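PDB 3HHH: transcriptional regulator, PadR family from Enterococcus faecalis, which probably binds operator DNA through a winged helix-turn-helix domain and regulates transcription, as in other PadR-family regulators. Local coordinates for residues B[63-68]-B[77-82]. Sequence-based numbering, arbitrary orientation.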
loop_
_atom_site.group_PDB
_atom_site.type_symbol
_atom_site.label_atom_id
_atom_site.label_comp_id
_atom_site.label_asym_id
_atom_site.label_seq_id
_atom_site.Cartn_x
_atom_site.Cartn_y
_atom_site.Cartn_z
ATOM N N ILE B 63 18.058 12.517 -9.041
ATOM C CA ILE B 63 18.480 13.614 -9.908
ATOM C C ILE B 63 17.924 13.353 -11.301
ATOM O O ILE B 63 17.887 12.208 -11.750
ATOM C CB ILE B 63 20.017 13.725 -10.021
ATOM C CG1 ILE B 63 20.656 13.878 -8.639
ATOM C CG2 ILE B 63 20.400 14.912 -10.908
ATOM C CD1 ILE B 63 22.174 13.942 -8.669
ATOM N N ALA B 64 17.501 14.421 -11.976
ATOM C CA ALA B 64 16.967 14.340 -13.334
ATOM C C ALA B 64 17.848 15.130 -14.300
ATOM O O ALA B 64 18.354 16.203 -13.964
ATOM C CB ALA B 64 15.545 14.871 -13.371
ATOM N N GLU B 65 18.022 14.596 -15.502
ATOM C CA GLU B 65 18.886 15.224 -16.496
ATOM C C GLU B 65 18.542 14.712 -17.891
ATOM O O GLU B 65 18.163 13.552 -18.053
ATOM C CB GLU B 65 20.354 14.963 -16.133
ATOM C CG GLU B 65 21.323 14.858 -17.296
ATOM C CD GLU B 65 22.714 14.492 -16.831
ATOM O OE1 GLU B 65 23.035 13.284 -16.820
ATOM O OE2 GLU B 65 23.478 15.407 -16.455
ATOM N N LYS B 66 18.675 15.584 -18.889
ATOM C CA LYS B 66 18.256 15.272 -20.253
ATOM C C LYS B 66 19.409 14.800 -21.127
ATOM O O LYS B 66 20.463 15.432 -21.174
ATOM C CB LYS B 66 17.605 16.487 -20.907
ATOM C CG LYS B 66 16.416 17.043 -20.160
ATOM C CD LYS B 66 15.553 17.887 -21.078
ATOM C CE LYS B 66 14.606 18.770 -20.299
ATOM N NZ LYS B 66 13.758 19.576 -21.210
ATOM N N LYS B 67 19.195 13.687 -21.819
ATOM C CA LYS B 67 20.158 13.168 -22.779
ATOM C C LYS B 67 19.408 12.694 -24.019
ATOM O O LYS B 67 18.195 12.484 -23.959
ATOM C CB LYS B 67 20.938 11.990 -22.188
ATOM C CG LYS B 67 21.439 12.170 -20.766
ATOM C CD LYS B 67 22.254 10.959 -20.355
ATOM C CE LYS B 67 22.769 11.070 -18.941
ATOM N NZ LYS B 67 23.419 9.803 -18.504
ATOM N N PRO B 68 20.122 12.515 -25.148
ATOM C CA PRO B 68 19.455 12.019 -26.355
ATOM C C PRO B 68 19.007 10.564 -26.214
ATOM O O PRO B 68 19.576 9.808 -25.415
ATOM C CB PRO B 68 20.527 12.150 -27.449
ATOM C CG PRO B 68 21.641 12.941 -26.847
ATOM C CD PRO B 68 21.560 12.742 -25.374
ATOM N N PHE B 77 16.190 11.667 -17.992
ATOM C CA PHE B 77 16.703 10.441 -17.376
ATOM C C PHE B 77 16.966 10.638 -15.883
ATOM O O PHE B 77 17.374 11.722 -15.460
ATOM C CB PHE B 77 17.993 9.993 -18.071
ATOM C CG PHE B 77 17.773 9.420 -19.443
ATOM C CD1 PHE B 77 17.541 8.064 -19.613
ATOM C CD2 PHE B 77 17.803 10.237 -20.564
ATOM C CE1 PHE B 77 17.342 7.527 -20.877
ATOM C CE2 PHE B 77 17.603 9.709 -21.837
ATOM C CZ PHE B 77 17.370 8.350 -21.991
ATOM N N TYR B 78 16.752 9.580 -15.099
ATOM C CA TYR B 78 16.836 9.654 -13.637
ATOM C C TYR B 78 17.895 8.727 -13.042
ATOM O O TYR B 78 18.239 7.700 -13.624
ATOM C CB TYR B 78 15.481 9.307 -13.010
ATOM C CG TYR B 78 14.369 10.264 -13.360
ATOM C CD1 TYR B 78 14.047 11.327 -12.518
ATOM C CD2 TYR B 78 13.632 10.106 -14.530
ATOM C CE1 TYR B 78 13.021 12.210 -12.837
ATOM C CE2 TYR B 78 12.604 10.984 -14.858
ATOM C CZ TYR B 78 12.302 12.031 -14.008
ATOM O OH TYR B 78 11.283 12.895 -14.337
ATOM N N ARG B 79 18.391 9.099 -11.865
ATOM C CA ARG B 79 19.283 8.248 -11.084
ATOM C C ARG B 79 19.150 8.592 -9.603
ATOM O O ARG B 79 18.840 9.729 -9.245
ATOM C CB ARG B 79 20.739 8.394 -11.547
ATOM C CG ARG B 79 21.288 9.820 -11.510
ATOM C CD ARG B 79 22.648 9.924 -12.194
ATOM N NE ARG B 79 23.121 11.312 -12.280
ATOM C CZ ARG B 79 22.919 12.142 -13.310
ATOM N NH1 ARG B 79 22.242 11.756 -14.389
ATOM N NH2 ARG B 79 23.403 13.382 -13.259
ATOM N N LEU B 80 19.375 7.601 -8.746
ATOM C CA LEU B 80 19.230 7.785 -7.305
ATOM C C LEU B 80 20.365 8.615 -6.720
ATOM O O LEU B 80 21.527 8.440 -7.080
ATOM C CB LEU B 80 19.187 6.434 -6.590
ATOM C CG LEU B 80 17.993 5.523 -6.871
ATOM C CD1 LEU B 80 18.030 4.343 -5.916
ATOM C CD2 LEU B 80 16.670 6.277 -6.747
ATOM N N THR B 81 20.012 9.519 -5.814
ATOM C CA THR B 81 20.993 10.208 -4.990
ATOM C C THR B 81 21.378 9.270 -3.846
ATOM O O THR B 81 20.834 8.172 -3.729
ATOM C CB THR B 81 20.412 11.509 -4.410
ATOM O OG1 THR B 81 19.242 11.209 -3.634
ATOM C CG2 THR B 81 20.037 12.468 -5.522
ATOM N N SER B 82 22.311 9.699 -3.005
ATOM C CA SER B 82 22.664 8.935 -1.811
ATOM C C SER B 82 21.485 8.880 -0.836
ATOM O O SER B 82 21.225 7.841 -0.223
ATOM C CB SER B 82 23.892 9.538 -1.127
ATOM O OG SER B 82 25.042 9.380 -1.938
#
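R79 reaches across the hairpin to E65 on the face that also carries I63 and F77. Its CB leaves the strand on that face, and chi1 of 57° sets CG between the backbone N and the carbonyl carbon. The chain then runs extended to NE. At the tip, NH1 forms a salt-bridged hydrogen bond with E65 OE1 at 3.0 Å, an N-H...O angle of 144°, arriving from above the carboxylate plane; the two planar groups are turned 49° apart. NH2 lies 3.6 Å from E65 OE1, without a hydrogen bond, while I63 CG2 packs over one guanidinium face. K67 NZ, 4.7 Å from R79 NH1, makes a long ion pair with E65 OE1 and a salt bridge with E26, which also pairs weakly with R79. On the other face, A64 CB meets Y78 CE1 at 3.7 Å, and the tyrosine continues onto helices 13-24 and 46-58. The backbone pairing is antiparallel: I63 and R79 exchange two hydrogen bonds, as do E65 and F77. Strands 62-69 and 74-80 form a hairpin consistent with the wing of a PadR winged helix, with A64 and Y78 facing the helices; opposite, the carboxylates of E65 and E26 probably offset the like charges of R79 and K67.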